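Local coordinates for protein MmoQ Response regulator (Methylococcus capsulatus, PDB 3LJX) that probably synthesises cyclic di-GMP from two GTP molecules as a full-length response regulator, of which this chain is the piece containing the HDOD domain, at residues A[34-44]-A[71-80]. Residues are numbered along the deposited sequence; the frame is centred on the assembly and turned at random.
Sequences VTAEALAQLIQ and VIDAIDLVGL
Two short helices of the all-helical HDOD domain, 36-43 and 71-78, pack here through Ala36 and Ala40 on one side and Val71, Ile72 and Ile75 on the other. Their axes cross at 135° and come within 9.1 Å, a spacing that the small alanines permit. The methyl CB of Ala40 sits against the first turn of helix 71-78, 3.8 Å from the backbone N of Ile72, with Val71 CG1 beside it. Val71 splits its branches: CG1, anti to its own backbone nitrogen (chi1 -172°), lies 3.9 Å from Ala40 CA, while CG2 reaches Gln44 CB at 3.7 Å and also meets Ile43 CG2. One turn further along helix 71-78, and one turn back from Ala40 on the other helix, Ile75 CD1 comes to 3.5 Å from Ala36 O, and Ile75 CG2 and Ile72 CD1 both touch the Ala36 methyl. Gly79, with positive phi, ends helix 71-78 and occupies the N-cap position of helix 80-88, whose first residue, Leu80, sets CD1 3.7 Å from Leu39 CD2. Within the HDOD bundle, helix 47-58 touches Ile43 and Val71, and Val83 of helix 80-88 touches Ile43 and Ile75. Water links the polar end: Gln44 OE1 accepts from two waters, one of which accepts from Val71 N and the other from Ile72 N, two amides in the first turn of helix 71-78.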
ATOM      1  N   VAL A  34      11.176   8.733 -22.068  1.00 72.83           N
ATOM      2  CA  VAL A  34      10.596   7.651 -21.282  1.00 65.20           C
ATOM      3  C   VAL A  34       9.104   7.537 -21.553  1.00 53.43           C
ATOM      4  O   VAL A  34       8.423   8.553 -21.696  1.00 49.10           O
ATOM      5  CB  VAL A  34      10.787   7.890 -19.775  1.00 67.77           C
ATOM      6  CG1 VAL A  34      12.187   7.517 -19.371  1.00 72.76           C
ATOM      7  CG2 VAL A  34      10.483   9.348 -19.417  1.00 65.09           C
ATOM      8  N   THR A  35       8.598   6.306 -21.615  1.00 46.07           N
ATOM      9  CA  THR A  35       7.171   6.073 -21.822  1.00 42.76           C
ATOM     10  C   THR A  35       6.379   6.285 -20.528  1.00 39.19           C
ATOM     11  O   THR A  35       6.922   6.188 -19.426  1.00 30.99           O
ATOM     12  CB  THR A  35       6.892   4.640 -22.317  1.00 46.77           C
ATOM     13  OG1 THR A  35       7.451   3.700 -21.390  1.00 48.81           O
ATOM     14  CG2 THR A  35       7.505   4.407 -23.696  1.00 52.32           C
ATOM     15  N   ALA A  36       5.090   6.572 -20.675  1.00 41.82           N
ATOM     16  CA  ALA A  36       4.175   6.600 -19.543  1.00 39.59           C
ATOM     17  C   ALA A  36       4.259   5.269 -18.818  1.00 39.91           C
ATOM     18  O   ALA A  36       4.350   5.213 -17.585  1.00 39.60           O
ATOM     19  CB  ALA A  36       2.759   6.846 -20.025  1.00 32.13           C
ATOM     20  N   GLU A  37       4.243   4.199 -19.608  1.00 40.78           N
ATOM     21  CA  GLU A  37       4.198   2.837 -19.096  1.00 42.74           C
ATOM     22  C   GLU A  37       5.426   2.473 -18.265  1.00 40.63           C
ATOM     23  O   GLU A  37       5.293   1.908 -17.178  1.00 38.02           O
ATOM     24  CB  GLU A  37       4.013   1.840 -20.245  1.00 52.34           C
ATOM     25  CG  GLU A  37       2.629   1.884 -20.902  1.00 66.15           C
ATOM     26  CD  GLU A  37       2.364   3.173 -21.695  1.00 79.13           C
ATOM     27  OE1 GLU A  37       3.333   3.819 -22.163  1.00 78.18           O
ATOM     28  OE2 GLU A  37       1.172   3.530 -21.857  1.00 85.01           O
ATOM     29  N   ALA A  38       6.617   2.785 -18.771  1.00 34.93           N
ATOM     30  CA  ALA A  38       7.842   2.425 -18.061  1.00 31.60           C
ATOM     31  C   ALA A  38       7.938   3.200 -16.759  1.00 32.05           C
ATOM     32  O   ALA A  38       8.378   2.678 -15.741  1.00 35.49           O
ATOM     33  CB  ALA A  38       9.068   2.691 -18.921  1.00 34.28           C
ATOM     34  N   LEU A  39       7.525   4.461 -16.805  1.00 27.91           N
ATOM     35  CA  LEU A  39       7.594   5.316 -15.639  1.00 28.50           C
ATOM     36  C   LEU A  39       6.614   4.833 -14.556  1.00 29.62           C
ATOM     37  O   LEU A  39       6.978   4.729 -13.384  1.00 26.89           O
ATOM     38  CB  LEU A  39       7.280   6.758 -16.028  1.00 30.76           C
ATOM     39  CG  LEU A  39       7.532   7.725 -14.876  1.00 33.77           C
ATOM     40  CD1 LEU A  39       8.968   7.557 -14.388  1.00 31.74           C
ATOM     41  CD2 LEU A  39       7.241   9.160 -15.286  1.00 30.64           C
ATOM     42  N   ALA A  40       5.378   4.544 -14.959  1.00 28.51           N
ATOM     43  CA  ALA A  40       4.364   4.005 -14.050  1.00 27.33           C
ATOM     44  C   ALA A  40       4.809   2.687 -13.401  1.00 30.11           C
ATOM     45  O   ALA A  40       4.691   2.508 -12.185  1.00 30.63           O
ATOM     46  CB  ALA A  40       3.027   3.822 -14.785  1.00 20.53           C
ATOM     47  N   GLN A  41       5.322   1.768 -14.215  1.00 30.83           N
ATOM     48  CA  GLN A  41       5.772   0.473 -13.716  1.00 37.19           C
ATOM     49  C   GLN A  41       6.793   0.664 -12.603  1.00 34.29           C
ATOM     50  O   GLN A  41       6.773  -0.027 -11.580  1.00 33.36           O
ATOM     51  CB  GLN A  41       6.388  -0.354 -14.849  1.00 43.32           C
ATOM     52  CG  GLN A  41       5.374  -1.048 -15.743  1.00 53.53           C
ATOM     53  CD  GLN A  41       5.105  -2.489 -15.314  1.00 65.59           C
ATOM     54  OE1 GLN A  41       4.111  -2.780 -14.636  1.00 62.86           O
ATOM     55  NE2 GLN A  41       5.997  -3.398 -15.708  1.00 71.90           N
ATOM     56  N   LEU A  42       7.684   1.623 -12.807  1.00 25.31           N
ATOM     57  CA  LEU A  42       8.743   1.864 -11.854  1.00 25.11           C
ATOM     58  C   LEU A  42       8.216   2.605 -10.621  1.00 24.04           C
ATOM     59  O   LEU A  42       8.546   2.256  -9.484  1.00 21.10           O
ATOM     60  CB  LEU A  42       9.869   2.636 -12.531  1.00 31.00           C
ATOM     61  CG  LEU A  42      11.111   2.830 -11.679  1.00 42.42           C
ATOM     62  CD1 LEU A  42      11.451   1.540 -10.956  1.00 42.80           C
ATOM     63  CD2 LEU A  42      12.274   3.293 -12.550  1.00 48.79           C
ATOM     64  N   ILE A  43       7.383   3.619 -10.844  1.00 26.49           N
ATOM     65  CA  ILE A  43       6.890   4.450  -9.746  1.00 26.70           C
ATOM     66  C   ILE A  43       6.007   3.621  -8.818  1.00 30.18           C
ATOM     67  O   ILE A  43       6.001   3.819  -7.601  1.00 23.38           O
ATOM     68  CB  ILE A  43       6.080   5.651 -10.268  1.00 24.92           C
ATOM     69  CG1 ILE A  43       7.018   6.730 -10.819  1.00 28.38           C
ATOM     70  CG2 ILE A  43       5.208   6.244  -9.169  1.00 19.20           C
ATOM     71  CD1 ILE A  43       6.300   7.879 -11.501  1.00 25.04           C
ATOM     72  N   GLN A  44       5.261   2.681  -9.393  1.00 25.56           N
ATOM     73  CA  GLN A  44       4.312   1.947  -8.577  1.00 27.78           C
ATOM     74  C   GLN A  44       4.995   0.863  -7.741  1.00 28.76           C
ATOM     75  O   GLN A  44       4.320   0.078  -7.087  1.00 27.32           O
ATOM     76  CB  GLN A  44       3.172   1.373  -9.412  1.00 25.07           C
ATOM     77  CG  GLN A  44       3.585   0.202 -10.267  1.00 32.16           C
ATOM     78  CD  GLN A  44       2.402  -0.412 -10.976  1.00 40.70           C
ATOM     79  OE1 GLN A  44       1.319   0.178 -11.010  1.00 40.14           O
ATOM     80  NE2 GLN A  44       2.596  -1.607 -11.542  1.00 39.17           N
ATOM     81  N   VAL A  71      -0.936   4.357 -10.979  1.00 25.85           N
ATOM     82  CA  VAL A  71      -0.096   5.401 -11.539  1.00 28.08           C
ATOM     83  C   VAL A  71      -0.412   5.604 -13.023  1.00 32.48           C
ATOM     84  O   VAL A  71      -0.499   6.740 -13.492  1.00 30.57           O
ATOM     85  CB  VAL A  71       1.382   5.096 -11.346  1.00 27.44           C
ATOM     86  CG1 VAL A  71       2.234   6.294 -11.770  1.00 23.07           C
ATOM     87  CG2 VAL A  71       1.645   4.731  -9.887  1.00 29.66           C
ATOM     88  N   ILE A  72      -0.614   4.512 -13.764  1.00 30.31           N
ATOM     89  CA  ILE A  72      -0.856   4.652 -15.205  1.00 25.26           C
ATOM     90  C   ILE A  72      -2.179   5.396 -15.477  1.00 27.21           C
ATOM     91  O   ILE A  72      -2.263   6.224 -16.391  1.00 27.34           O
ATOM     92  CB  ILE A  72      -0.810   3.312 -15.933  1.00 29.31           C
ATOM     93  CG1 ILE A  72      -0.819   3.528 -17.447  1.00 36.68           C
ATOM     94  CG2 ILE A  72      -1.967   2.431 -15.503  1.00 27.25           C
ATOM     95  CD1 ILE A  72       0.418   4.219 -17.970  1.00 39.24           C
ATOM     96  N   ASP A  73      -3.203   5.132 -14.669  1.00 24.92           N
ATOM     97  CA  ASP A  73      -4.451   5.887 -14.802  1.00 27.82           C
ATOM     98  C   ASP A  73      -4.289   7.352 -14.399  1.00 26.39           C
ATOM     99  O   ASP A  73      -4.888   8.240 -15.011  1.00 26.35           O
ATOM    100  CB  ASP A  73      -5.580   5.233 -14.018  1.00 29.59           C
ATOM    101  CG  ASP A  73      -5.978   3.893 -14.599  1.00 37.21           C
ATOM    102  OD1 ASP A  73      -6.004   3.777 -15.851  1.00 34.82           O
ATOM    103  OD2 ASP A  73      -6.251   2.957 -13.808  1.00 40.35           O
ATOM    104  N   ALA A  74      -3.481   7.613 -13.377  1.00 20.32           N
ATOM    105  CA  ALA A  74      -3.211   9.003 -13.015  1.00 24.60           C
ATOM    106  C   ALA A  74      -2.553   9.741 -14.193  1.00 25.14           C
ATOM    107  O   ALA A  74      -2.931  10.874 -14.533  1.00 23.69           O
ATOM    108  CB  ALA A  74      -2.339   9.081 -11.763  1.00 21.89           C
ATOM    109  N   ILE A  75      -1.583   9.089 -14.825  1.00 24.43           N
ATOM    110  CA  ILE A  75      -0.899   9.681 -15.967  1.00 29.58           C
ATOM    111  C   ILE A  75      -1.886  10.021 -17.087  1.00 33.23           C
ATOM    112  O   ILE A  75      -1.894  11.148 -17.580  1.00 36.38           O
ATOM    113  CB  ILE A  75       0.189   8.756 -16.516  1.00 30.15           C
ATOM    114  CG1 ILE A  75       1.366   8.685 -15.549  1.00 31.30           C
ATOM    115  CG2 ILE A  75       0.675   9.266 -17.851  1.00 32.09           C
ATOM    116  CD1 ILE A  75       2.489   7.776 -16.043  1.00 31.26           C
ATOM    117  N   ASP A  76      -2.722   9.057 -17.477  1.00 30.26           N
ATOM    118  CA  ASP A  76      -3.750   9.300 -18.498  1.00 30.25           C
ATOM    119  C   ASP A  76      -4.623  10.484 -18.110  1.00 29.81           C
ATOM    120  O   ASP A  76      -5.054  11.247 -18.962  1.00 29.80           O
ATOM    121  CB  ASP A  76      -4.658   8.076 -18.690  1.00 37.43           C
ATOM    122  CG  ASP A  76      -3.897   6.838 -19.141  1.00 54.42           C
ATOM    123  OD1 ASP A  76      -2.729   6.974 -19.575  1.00 60.12           O
ATOM    124  OD2 ASP A  76      -4.472   5.723 -19.053  1.00 59.67           O
ATOM    125  N   LEU A  77      -4.895  10.629 -16.818  1.00 28.24           N
ATOM    126  CA  LEU A  77      -5.815  11.662 -16.362  1.00 32.89           C
ATOM    127  C   LEU A  77      -5.182  13.058 -16.311  1.00 36.80           C
ATOM    128  O   LEU A  77      -5.712  13.990 -16.912  1.00 38.55           O
ATOM    129  CB  LEU A  77      -6.404  11.294 -14.999  1.00 34.40           C
ATOM    130  CG  LEU A  77      -7.360  12.328 -14.406  1.00 36.50           C
ATOM    131  CD1 LEU A  77      -8.627  12.403 -15.256  1.00 38.13           C
ATOM    132  CD2 LEU A  77      -7.696  11.973 -12.966  1.00 34.94           C
ATOM    133  N   VAL A  78      -4.058  13.205 -15.605  1.00 30.51           N
ATOM    134  CA  VAL A  78      -3.455  14.527 -15.401  1.00 29.68           C
ATOM    135  C   VAL A  78      -2.284  14.859 -16.354  1.00 29.79           C
ATOM    136  O   VAL A  78      -1.875  16.013 -16.465  1.00 29.36           O
ATOM    137  CB  VAL A  78      -3.011  14.741 -13.927  1.00 29.99           C
ATOM    138  CG1 VAL A  78      -4.202  14.632 -12.996  1.00 30.58           C
ATOM    139  CG2 VAL A  78      -1.932  13.752 -13.535  1.00 18.81           C
ATOM    140  N   GLY A  79      -1.775  13.852 -17.052  1.00 28.14           N
ATOM    141  CA  GLY A  79      -0.734  14.053 -18.039  1.00 26.10           C
ATOM    142  C   GLY A  79       0.593  13.544 -17.515  1.00 29.68           C
ATOM    143  O   GLY A  79       0.858  13.599 -16.303  1.00 30.37           O
ATOM    144  N   LEU A  80       1.421  13.033 -18.423  1.00 24.33           N
ATOM    145  CA  LEU A  80       2.774  12.588 -18.072  1.00 27.43           C
ATOM    146  C   LEU A  80       3.670  13.705 -17.489  1.00 29.95           C
ATOM    147  O   LEU A  80       4.437  13.460 -16.555  1.00 34.07           O
ATOM    148  CB  LEU A  80       3.465  11.933 -19.283  1.00 27.74           C
ATOM    149  CG  LEU A  80       4.963  11.603 -19.134  1.00 30.10           C
ATOM    150  CD1 LEU A  80       5.257  10.743 -17.910  1.00 30.01           C
ATOM    151  CD2 LEU A  80       5.476  10.904 -20.366  1.00 32.41           C
TER
HETATM  152  O   HOH W   1      -0.297   2.020  -9.592  1.00 23.96           O
HETATM  153  O   HOH W   2       0.163   1.747 -12.813  1.00 28.83           O